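Local coordinates for putative exported protein (Burkholderia pseudomallei, PDB 4JGB), which is of uncertain function but probably binds NAD or NADP and may act as an oxidoreductase, at residues A94-A108 with Y142-P156. Sequence-based numbering, arbitrary orientation.
Sequences ARKAGVKRVVVVGGA and YLSTVQDLDWTFFSP
Arg101 uses its side chain to clasp the parallel strand beside it. Arg101 NH1 bonds to Asp150 O at 2.8 Å and to Thr152 OG1 at 3.0 Å, both at the edge of the guanidinium. Thr152 OG1 is also bonded to Phe204 O. Asp150 O also accepts from Val102 N, which reaches it from the opposite face of the carbonyl plane. CG of Arg101 lies anti to the backbone N (chi1 -171°), and a bend at chi2 (72°) carries the guanidinium across to Asp150 O and Thr152 OG1. Val103 CG2 covers one guanidinium face, and Arg101 NH2 pairs with Glu198 of helix 188-201. Strands 101-105 and 150-155 are parallel neighbours in the central mixed sheet of a Rossmann-type fold, their axes 4.7 Å apart at the closest. Backbone bonds run from Asp150 N to Lys100 O at one end and from Gly106 N to Phe154 O at the other. On the other face of the sheet, Val102 CG2 meets Leu149 CD1 at 4.0 Å. Val104 CG2 packs on Phe153 CD1. Where the strand ends, Gly106 CA sits over the Phe153 ring in a CH-pi contact, 3.8 Å from its centroid. At the start, Lys100 NZ meets Asp150 OD2 from above the carboxylate plane at 3.3 Å; Asp150 OD1 pairs with Arg206. Further out, in a salt bridge, Arg95 NE meets the syn lone pair of Asp148 OD2 at 3.0 Å.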
ATOM      1  N   ALA A  94       2.745 -12.705  -7.467  1.00 17.30           N
ATOM      2  CA  ALA A  94       1.323 -13.027  -7.295  1.00 17.28           C
ATOM      3  C   ALA A  94       0.853 -13.909  -8.434  1.00 18.18           C
ATOM      4  O   ALA A  94       0.225 -14.931  -8.189  1.00 19.64           O
ATOM      5  CB  ALA A  94       0.470 -11.762  -7.206  1.00 15.75           C
ATOM      6  N   ARG A  95       1.159 -13.519  -9.679  1.00 18.82           N
ATOM      7  CA  ARG A  95       0.828 -14.344 -10.864  1.00 19.72           C
ATOM      8  C   ARG A  95       1.358 -15.776 -10.765  1.00 20.65           C
ATOM      9  O   ARG A  95       0.616 -16.750 -10.995  1.00 21.46           O
ATOM     10  CB  ARG A  95       1.382 -13.683 -12.136  1.00 20.79           C
ATOM     11  CG  ARG A  95       0.599 -12.450 -12.587  1.00 20.58           C
ATOM     12  CD  ARG A  95       1.332 -11.684 -13.677  1.00 21.01           C
ATOM     13  NE  ARG A  95       0.418 -10.814 -14.416  1.00 21.26           N
ATOM     14  CZ  ARG A  95       0.820  -9.857 -15.248  1.00 21.31           C
ATOM     15  NH1 ARG A  95       2.108  -9.642 -15.418  1.00 21.09           N
ATOM     16  NH2 ARG A  95      -0.071  -9.103 -15.887  1.00 21.88           N
ATOM     17  N   LYS A  96       2.646 -15.893 -10.435  1.00 20.33           N
ATOM     18  CA  LYS A  96       3.350 -17.171 -10.402  1.00 21.32           C
ATOM     19  C   LYS A  96       2.765 -18.074  -9.320  1.00 21.38           C
ATOM     20  O   LYS A  96       2.633 -19.279  -9.516  1.00 21.33           O
ATOM     21  CB  LYS A  96       4.845 -16.952 -10.148  1.00 21.52           C
ATOM     22  N   ALA A  97       2.386 -17.454  -8.195  1.00 20.50           N
ATOM     23  CA  ALA A  97       1.826 -18.163  -7.046  1.00 20.65           C
ATOM     24  C   ALA A  97       0.288 -18.381  -7.112  1.00 20.91           C
ATOM     25  O   ALA A  97      -0.256 -19.157  -6.345  1.00 21.75           O
ATOM     26  CB  ALA A  97       2.215 -17.451  -5.763  1.00 19.79           C
ATOM     27  N   GLY A  98      -0.404 -17.704  -8.018  1.00 20.91           N
ATOM     28  CA  GLY A  98      -1.858 -17.893  -8.153  1.00 20.63           C
ATOM     29  C   GLY A  98      -2.664 -17.037  -7.188  1.00 20.12           C
ATOM     30  O   GLY A  98      -3.825 -17.352  -6.887  1.00 19.67           O
ATOM     31  N   VAL A  99      -2.047 -15.947  -6.710  1.00 19.21           N
ATOM     32  CA  VAL A  99      -2.682 -15.020  -5.769  1.00 18.85           C
ATOM     33  C   VAL A  99      -3.282 -13.852  -6.556  1.00 18.86           C
ATOM     34  O   VAL A  99      -2.601 -13.211  -7.356  1.00 18.58           O
ATOM     35  CB  VAL A  99      -1.659 -14.495  -4.729  1.00 18.53           C
ATOM     36  CG1 VAL A  99      -2.232 -13.316  -3.920  1.00 17.30           C
ATOM     37  CG2 VAL A  99      -1.186 -15.648  -3.833  1.00 18.10           C
ATOM     38  N   LYS A 100      -4.564 -13.594  -6.351  1.00 19.31           N
ATOM     39  CA  LYS A 100      -5.270 -12.650  -7.192  1.00 20.63           C
ATOM     40  C   LYS A 100      -5.298 -11.250  -6.568  1.00 18.80           C
ATOM     41  O   LYS A 100      -5.258 -10.241  -7.278  1.00 18.08           O
ATOM     42  CB  LYS A 100      -6.686 -13.173  -7.466  1.00 24.48           C
ATOM     43  CG  LYS A 100      -7.481 -12.358  -8.476  1.00 28.15           C
ATOM     44  CD  LYS A 100      -7.397 -12.955  -9.869  1.00 30.26           C
ATOM     45  CE  LYS A 100      -8.310 -12.194 -10.819  1.00 32.63           C
ATOM     46  NZ  LYS A 100      -9.684 -12.044 -10.249  1.00 32.76           N
ATOM     47  N   ARG A 101      -5.354 -11.189  -5.242  1.00 16.99           N
ATOM     48  CA  ARG A 101      -5.510  -9.906  -4.573  1.00 15.41           C
ATOM     49  C   ARG A 101      -4.153  -9.384  -4.125  1.00 14.64           C
ATOM     50  O   ARG A 101      -3.444 -10.056  -3.377  1.00 14.39           O
ATOM     51  CB  ARG A 101      -6.509 -10.032  -3.403  1.00 15.31           C
ATOM     52  CG  ARG A 101      -6.913  -8.699  -2.783  1.00 14.63           C
ATOM     53  CD  ARG A 101      -7.821  -7.949  -3.724  1.00 14.19           C
ATOM     54  NE  ARG A 101      -8.438  -6.796  -3.097  1.00 13.34           N
ATOM     55  CZ  ARG A 101      -8.211  -5.547  -3.453  1.00 12.78           C
ATOM     56  NH1 ARG A 101      -7.333  -5.267  -4.423  1.00 12.02           N
ATOM     57  NH2 ARG A 101      -8.858  -4.581  -2.812  1.00 12.60           N
ATOM     58  N   VAL A 102      -3.801  -8.200  -4.635  1.00 13.92           N
ATOM     59  CA  VAL A 102      -2.534  -7.494  -4.384  1.00 13.26           C
ATOM     60  C   VAL A 102      -2.840  -6.053  -3.927  1.00 12.92           C
ATOM     61  O   VAL A 102      -3.488  -5.299  -4.653  1.00 12.79           O
ATOM     62  CB  VAL A 102      -1.665  -7.406  -5.682  1.00 13.26           C
ATOM     63  CG1 VAL A 102      -0.380  -6.604  -5.460  1.00 12.99           C
ATOM     64  CG2 VAL A 102      -1.325  -8.786  -6.239  1.00 13.61           C
ATOM     65  N   VAL A 103      -2.389  -5.654  -2.735  1.00 12.26           N
ATOM     66  CA  VAL A 103      -2.637  -4.269  -2.297  1.00 12.21           C
ATOM     67  C   VAL A 103      -1.311  -3.614  -1.919  1.00 12.68           C
ATOM     68  O   VAL A 103      -0.555  -4.161  -1.102  1.00 13.02           O
ATOM     69  CB  VAL A 103      -3.669  -4.124  -1.133  1.00 11.96           C
ATOM     70  CG1 VAL A 103      -3.940  -2.645  -0.813  1.00 11.64           C
ATOM     71  CG2 VAL A 103      -4.988  -4.805  -1.465  1.00 12.77           C
ATOM     72  N   VAL A 104      -1.018  -2.467  -2.529  1.00 12.87           N
ATOM     73  CA  VAL A 104       0.268  -1.781  -2.264  1.00 13.21           C
ATOM     74  C   VAL A 104       0.066  -0.369  -1.712  1.00 12.97           C
ATOM     75  O   VAL A 104      -0.882   0.328  -2.063  1.00 13.12           O
ATOM     76  CB  VAL A 104       1.241  -1.804  -3.497  1.00 13.65           C
ATOM     77  CG1 VAL A 104       1.305  -3.184  -4.137  1.00 14.54           C
ATOM     78  CG2 VAL A 104       0.818  -0.843  -4.591  1.00 14.63           C
ATOM     79  N   VAL A 105       0.953   0.037  -0.816  1.00 13.29           N
ATOM     80  CA  VAL A 105       1.008   1.416  -0.343  1.00 12.78           C
ATOM     81  C   VAL A 105       1.511   2.264  -1.508  1.00 13.01           C
ATOM     82  O   VAL A 105       2.565   2.000  -2.069  1.00 13.08           O
ATOM     83  CB  VAL A 105       1.903   1.543   0.932  1.00 12.81           C
ATOM     84  CG1 VAL A 105       2.233   3.011   1.281  1.00 13.10           C
ATOM     85  CG2 VAL A 105       1.221   0.865   2.128  1.00 12.51           C
ATOM     86  N   GLY A 106       0.725   3.274  -1.868  1.00 13.22           N
ATOM     87  CA  GLY A 106       1.073   4.199  -2.946  1.00 13.35           C
ATOM     88  C   GLY A 106       1.772   5.447  -2.435  1.00 13.36           C
ATOM     89  O   GLY A 106       2.508   5.396  -1.445  1.00 14.75           O
ATOM     90  N   GLY A 107       1.528   6.577  -3.088  1.00 13.02           N
ATOM     91  CA  GLY A 107       2.206   7.858  -2.748  1.00 12.02           C
ATOM     92  C   GLY A 107       1.254   9.055  -2.894  1.00 11.73           C
ATOM     93  O   GLY A 107       0.602   9.216  -3.909  1.00 11.11           O
ATOM     94  N   ALA A 108       1.225   9.911  -1.877  1.00 12.08           N
ATOM     95  CA  ALA A 108       0.396  11.113  -1.848  1.00 12.31           C
ATOM     96  C   ALA A 108       0.677  12.038  -3.045  1.00 12.15           C
ATOM     97  O   ALA A 108      -0.234  12.665  -3.559  1.00 12.28           O
ATOM     98  CB  ALA A 108       0.606  11.854  -0.523  1.00 12.54           C
ATOM     99  N   TYR A 142       2.834   1.384 -14.216  1.00 20.12           N
ATOM    100  CA  TYR A 142       3.037  -0.025 -14.534  1.00 20.16           C
ATOM    101  C   TYR A 142       1.805  -0.900 -14.210  1.00 19.28           C
ATOM    102  O   TYR A 142       1.344  -1.696 -15.042  1.00 19.39           O
ATOM    103  CB  TYR A 142       4.304  -0.579 -13.866  1.00 20.50           C
ATOM    104  CG  TYR A 142       4.335  -2.070 -13.930  1.00 21.57           C
ATOM    105  CD1 TYR A 142       4.675  -2.723 -15.109  1.00 23.31           C
ATOM    106  CD2 TYR A 142       3.977  -2.846 -12.812  1.00 21.82           C
ATOM    107  CE1 TYR A 142       4.678  -4.112 -15.180  1.00 24.73           C
ATOM    108  CE2 TYR A 142       3.978  -4.233 -12.878  1.00 23.32           C
ATOM    109  CZ  TYR A 142       4.337  -4.849 -14.062  1.00 24.30           C
ATOM    110  OH  TYR A 142       4.355  -6.214 -14.144  1.00 27.93           O
ATOM    111  N   LEU A 143       1.286  -0.749 -12.995  1.00 17.81           N
ATOM    112  CA  LEU A 143       0.091  -1.461 -12.550  1.00 17.13           C
ATOM    113  C   LEU A 143      -1.161  -1.257 -13.429  1.00 18.06           C
ATOM    114  O   LEU A 143      -2.006  -2.155 -13.523  1.00 18.04           O
ATOM    115  CB  LEU A 143      -0.215  -1.097 -11.091  1.00 15.91           C
ATOM    116  CG  LEU A 143       0.702  -1.690 -10.034  1.00 15.54           C
ATOM    117  CD1 LEU A 143       0.455  -0.969  -8.705  1.00 14.84           C
ATOM    118  CD2 LEU A 143       0.490  -3.202  -9.885  1.00 15.42           C
ATOM    119  N   SER A 144      -1.283  -0.094 -14.076  1.00 18.33           N
ATOM    120  CA  SER A 144      -2.406   0.181 -14.990  0.50 19.22           C
ATOM    121  C   SER A 144      -2.382  -0.727 -16.222  1.00 20.51           C
ATOM    122  O   SER A 144      -3.390  -0.873 -16.928  1.00 21.62           O
ATOM    123  CB  SER A 144      -2.398   1.652 -15.431  0.50 19.31           C
ATOM    124  OG  SER A 144      -2.269   2.513 -14.317  0.50 17.85           O
ATOM    125  N   THR A 145      -1.231  -1.331 -16.506  1.00 20.88           N
ATOM    126  CA  THR A 145      -1.152  -2.292 -17.628  1.00 21.64           C
ATOM    127  C   THR A 145      -1.539  -3.712 -17.176  1.00 21.46           C
ATOM    128  O   THR A 145      -1.555  -4.668 -17.969  1.00 21.96           O
ATOM    129  CB  THR A 145       0.259  -2.323 -18.256  1.00 22.53           C
ATOM    130  OG1 THR A 145       1.168  -2.937 -17.331  1.00 21.88           O
ATOM    131  CG2 THR A 145       0.738  -0.883 -18.578  1.00 23.15           C
ATOM    132  N   VAL A 146      -1.840  -3.868 -15.896  1.00 20.08           N
ATOM    133  CA  VAL A 146      -2.061  -5.197 -15.388  1.00 20.44           C
ATOM    134  C   VAL A 146      -3.569  -5.343 -15.248  1.00 21.24           C
ATOM    135  O   VAL A 146      -4.191  -4.668 -14.417  1.00 20.25           O
ATOM    136  CB  VAL A 146      -1.300  -5.403 -14.066  1.00 19.03           C
ATOM    137  CG1 VAL A 146      -1.687  -6.718 -13.394  1.00 18.53           C
ATOM    138  CG2 VAL A 146       0.217  -5.290 -14.291  1.00 18.85           C
ATOM    139  N   GLN A 147      -4.137  -6.228 -16.061  1.00 22.50           N
ATOM    140  CA  GLN A 147      -5.586  -6.407 -16.127  1.00 23.85           C
ATOM    141  C   GLN A 147      -6.029  -7.663 -15.406  1.00 22.79           C
ATOM    142  O   GLN A 147      -7.207  -7.826 -15.088  1.00 21.85           O
ATOM    143  CB  GLN A 147      -6.032  -6.517 -17.595  1.00 27.10           C
ATOM    144  CG  GLN A 147      -5.708  -5.298 -18.459  1.00 29.42           C
ATOM    145  CD  GLN A 147      -6.806  -4.247 -18.428  1.00 31.76           C
ATOM    146  OE1 GLN A 147      -7.039  -3.593 -17.408  1.00 31.93           O
ATOM    147  NE2 GLN A 147      -7.494  -4.077 -19.564  1.00 33.43           N
ATOM    148  N   ASP A 148      -5.085  -8.566 -15.187  1.00 21.59           N
ATOM    149  CA  ASP A 148      -5.426  -9.917 -14.798  1.00 21.93           C
ATOM    150  C   ASP A 148      -5.314 -10.169 -13.272  1.00 21.05           C
ATOM    151  O   ASP A 148      -5.588 -11.274 -12.805  1.00 23.30           O
ATOM    152  CB  ASP A 148      -4.533 -10.884 -15.576  1.00 23.12           C
ATOM    153  CG  ASP A 148      -3.062 -10.703 -15.241  1.00 22.74           C
ATOM    154  OD1 ASP A 148      -2.465  -9.655 -15.575  1.00 23.18           O
ATOM    155  OD2 ASP A 148      -2.512 -11.593 -14.608  1.00 22.48           O
ATOM    156  N   LEU A 149      -4.854  -9.184 -12.509  1.00 19.02           N
ATOM    157  CA  LEU A 149      -4.841  -9.293 -11.044  1.00 17.84           C
ATOM    158  C   LEU A 149      -5.799  -8.247 -10.456  1.00 16.75           C
ATOM    159  O   LEU A 149      -6.020  -7.204 -11.081  1.00 15.96           O
ATOM    160  CB  LEU A 149      -3.425  -9.018 -10.499  1.00 17.83           C
ATOM    161  CG  LEU A 149      -2.199  -9.860 -10.869  1.00 18.11           C
ATOM    162  CD1 LEU A 149      -0.963  -9.313 -10.157  1.00 17.59           C
ATOM    163  CD2 LEU A 149      -2.423 -11.300 -10.472  1.00 18.86           C
ATOM    164  N   ASP A 150      -6.330  -8.521  -9.250  1.00 15.88           N
ATOM    165  CA  ASP A 150      -7.097  -7.525  -8.454  1.00 15.01           C
ATOM    166  C   ASP A 150      -6.184  -6.682  -7.570  1.00 13.95           C
ATOM    167  O   ASP A 150      -6.077  -6.887  -6.364  1.00 12.72           O
ATOM    168  CB  ASP A 150      -8.150  -8.192  -7.577  1.00 15.69           C
ATOM    169  CG  ASP A 150      -9.185  -8.945  -8.384  1.00 17.32           C
ATOM    170  OD1 ASP A 150      -9.374  -8.622  -9.584  1.00 17.49           O
ATOM    171  OD2 ASP A 150      -9.798  -9.871  -7.813  1.00 18.32           O
ATOM    172  N   TRP A 151      -5.522  -5.724  -8.196  1.00 14.09           N
ATOM    173  CA  TRP A 151      -4.605  -4.887  -7.490  1.00 13.52           C
ATOM    174  C   TRP A 151      -5.282  -3.597  -7.075  1.00 13.25           C
ATOM    175  O   TRP A 151      -6.287  -3.180  -7.670  1.00 13.63           O
ATOM    176  CB  TRP A 151      -3.317  -4.662  -8.324  1.00 13.78           C
ATOM    177  CG  TRP A 151      -3.553  -3.975  -9.653  1.00 14.01           C
ATOM    178  CD1 TRP A 151      -3.646  -4.568 -10.902  1.00 14.81           C
ATOM    179  CD2 TRP A 151      -3.710  -2.567  -9.868  1.00 13.72           C
ATOM    180  NE1 TRP A 151      -3.838  -3.609 -11.870  1.00 14.85           N
ATOM    181  CE2 TRP A 151      -3.888  -2.374 -11.267  1.00 14.59           C
ATOM    182  CE3 TRP A 151      -3.720  -1.452  -9.020  1.00 13.07           C
ATOM    183  CZ2 TRP A 151      -4.095  -1.096 -11.837  1.00 14.48           C
ATOM    184  CZ3 TRP A 151      -3.913  -0.163  -9.593  1.00 13.50           C
ATOM    185  CH2 TRP A 151      -4.117  -0.011 -10.981  1.00 13.89           C
ATOM    186  N   THR A 152      -4.733  -2.985  -6.028  1.00 12.85           N
ATOM    187  CA  THR A 152      -5.157  -1.675  -5.548  1.00 12.32           C
ATOM    188  C   THR A 152      -3.906  -0.882  -5.180  1.00 11.47           C
ATOM    189  O   THR A 152      -3.018  -1.389  -4.485  1.00 11.48           O
ATOM    190  CB  THR A 152      -6.081  -1.797  -4.308  1.00 12.44           C
ATOM    191  OG1 THR A 152      -7.357  -2.267  -4.737  1.00 14.22           O
ATOM    192  CG2 THR A 152      -6.301  -0.415  -3.637  1.00 11.64           C
ATOM    193  N   PHE A 153      -3.819   0.354  -5.658  1.00 11.51           N
ATOM    194  CA  PHE A 153      -2.667   1.186  -5.371  1.00 11.71           C
ATOM    195  C   PHE A 153      -3.185   2.195  -4.357  1.00 11.84           C
ATOM    196  O   PHE A 153      -3.899   3.129  -4.729  1.00 12.46           O
ATOM    197  CB  PHE A 153      -2.228   1.830  -6.674  1.00 12.50           C
ATOM    198  CG  PHE A 153      -1.067   2.784  -6.560  1.00 12.82           C
ATOM    199  CD1 PHE A 153       0.250   2.315  -6.539  1.00 12.96           C
ATOM    200  CD2 PHE A 153      -1.289   4.166  -6.553  1.00 13.13           C
ATOM    201  CE1 PHE A 153       1.312   3.219  -6.480  1.00 13.83           C
ATOM    202  CE2 PHE A 153      -0.225   5.065  -6.475  1.00 13.47           C
ATOM    203  CZ  PHE A 153       1.076   4.590  -6.444  1.00 13.48           C
ATOM    204  N   PHE A 154      -2.888   1.964  -3.080  1.00 11.54           N
ATOM    205  CA  PHE A 154      -3.563   2.653  -1.984  1.00 11.49           C
ATOM    206  C   PHE A 154      -2.679   3.756  -1.401  1.00 11.53           C
ATOM    207  O   PHE A 154      -1.926   3.477  -0.490  1.00 11.90           O
ATOM    208  CB  PHE A 154      -3.978   1.663  -0.850  1.00 11.19           C
ATOM    209  CG  PHE A 154      -5.197   2.127  -0.050  1.00 11.74           C
ATOM    210  CD1 PHE A 154      -5.199   3.365   0.607  1.00 11.44           C
ATOM    211  CD2 PHE A 154      -6.344   1.342   0.018  1.00 11.90           C
ATOM    212  CE1 PHE A 154      -6.314   3.817   1.278  1.00 12.10           C
ATOM    213  CE2 PHE A 154      -7.461   1.773   0.715  1.00 12.70           C
ATOM    214  CZ  PHE A 154      -7.451   3.012   1.354  1.00 12.93           C
ATOM    215  N   SER A 155      -2.769   4.993  -1.916  1.00 11.66           N
ATOM    216  CA  SER A 155      -1.910   6.101  -1.440  1.00 11.84           C
ATOM    217  C   SER A 155      -2.355   6.688  -0.116  1.00 11.36           C
ATOM    218  O   SER A 155      -3.551   6.908   0.080  1.00 11.21           O
ATOM    219  CB  SER A 155      -1.834   7.259  -2.461  1.00 12.57           C
ATOM    220  OG  SER A 155      -1.347   6.772  -3.707  1.00 13.63           O
ATOM    221  N   PRO A 156      -1.395   6.942   0.786  1.00 11.01           N
ATOM    222  CA  PRO A 156      -1.665   7.669   2.015  1.00 11.34           C
ATOM    223  C   PRO A 156      -1.980   9.097   1.652  1.00 11.75           C
ATOM    224  O   PRO A 156      -1.667   9.547   0.534  1.00 11.09           O
ATOM    225  CB  PRO A 156      -0.286   7.692   2.758  1.00 11.48           C
ATOM    226  CG  PRO A 156       0.593   6.732   2.037  1.00 11.79           C
ATOM    227  CD  PRO A 156       0.030   6.591   0.635  1.00 11.27           C
TER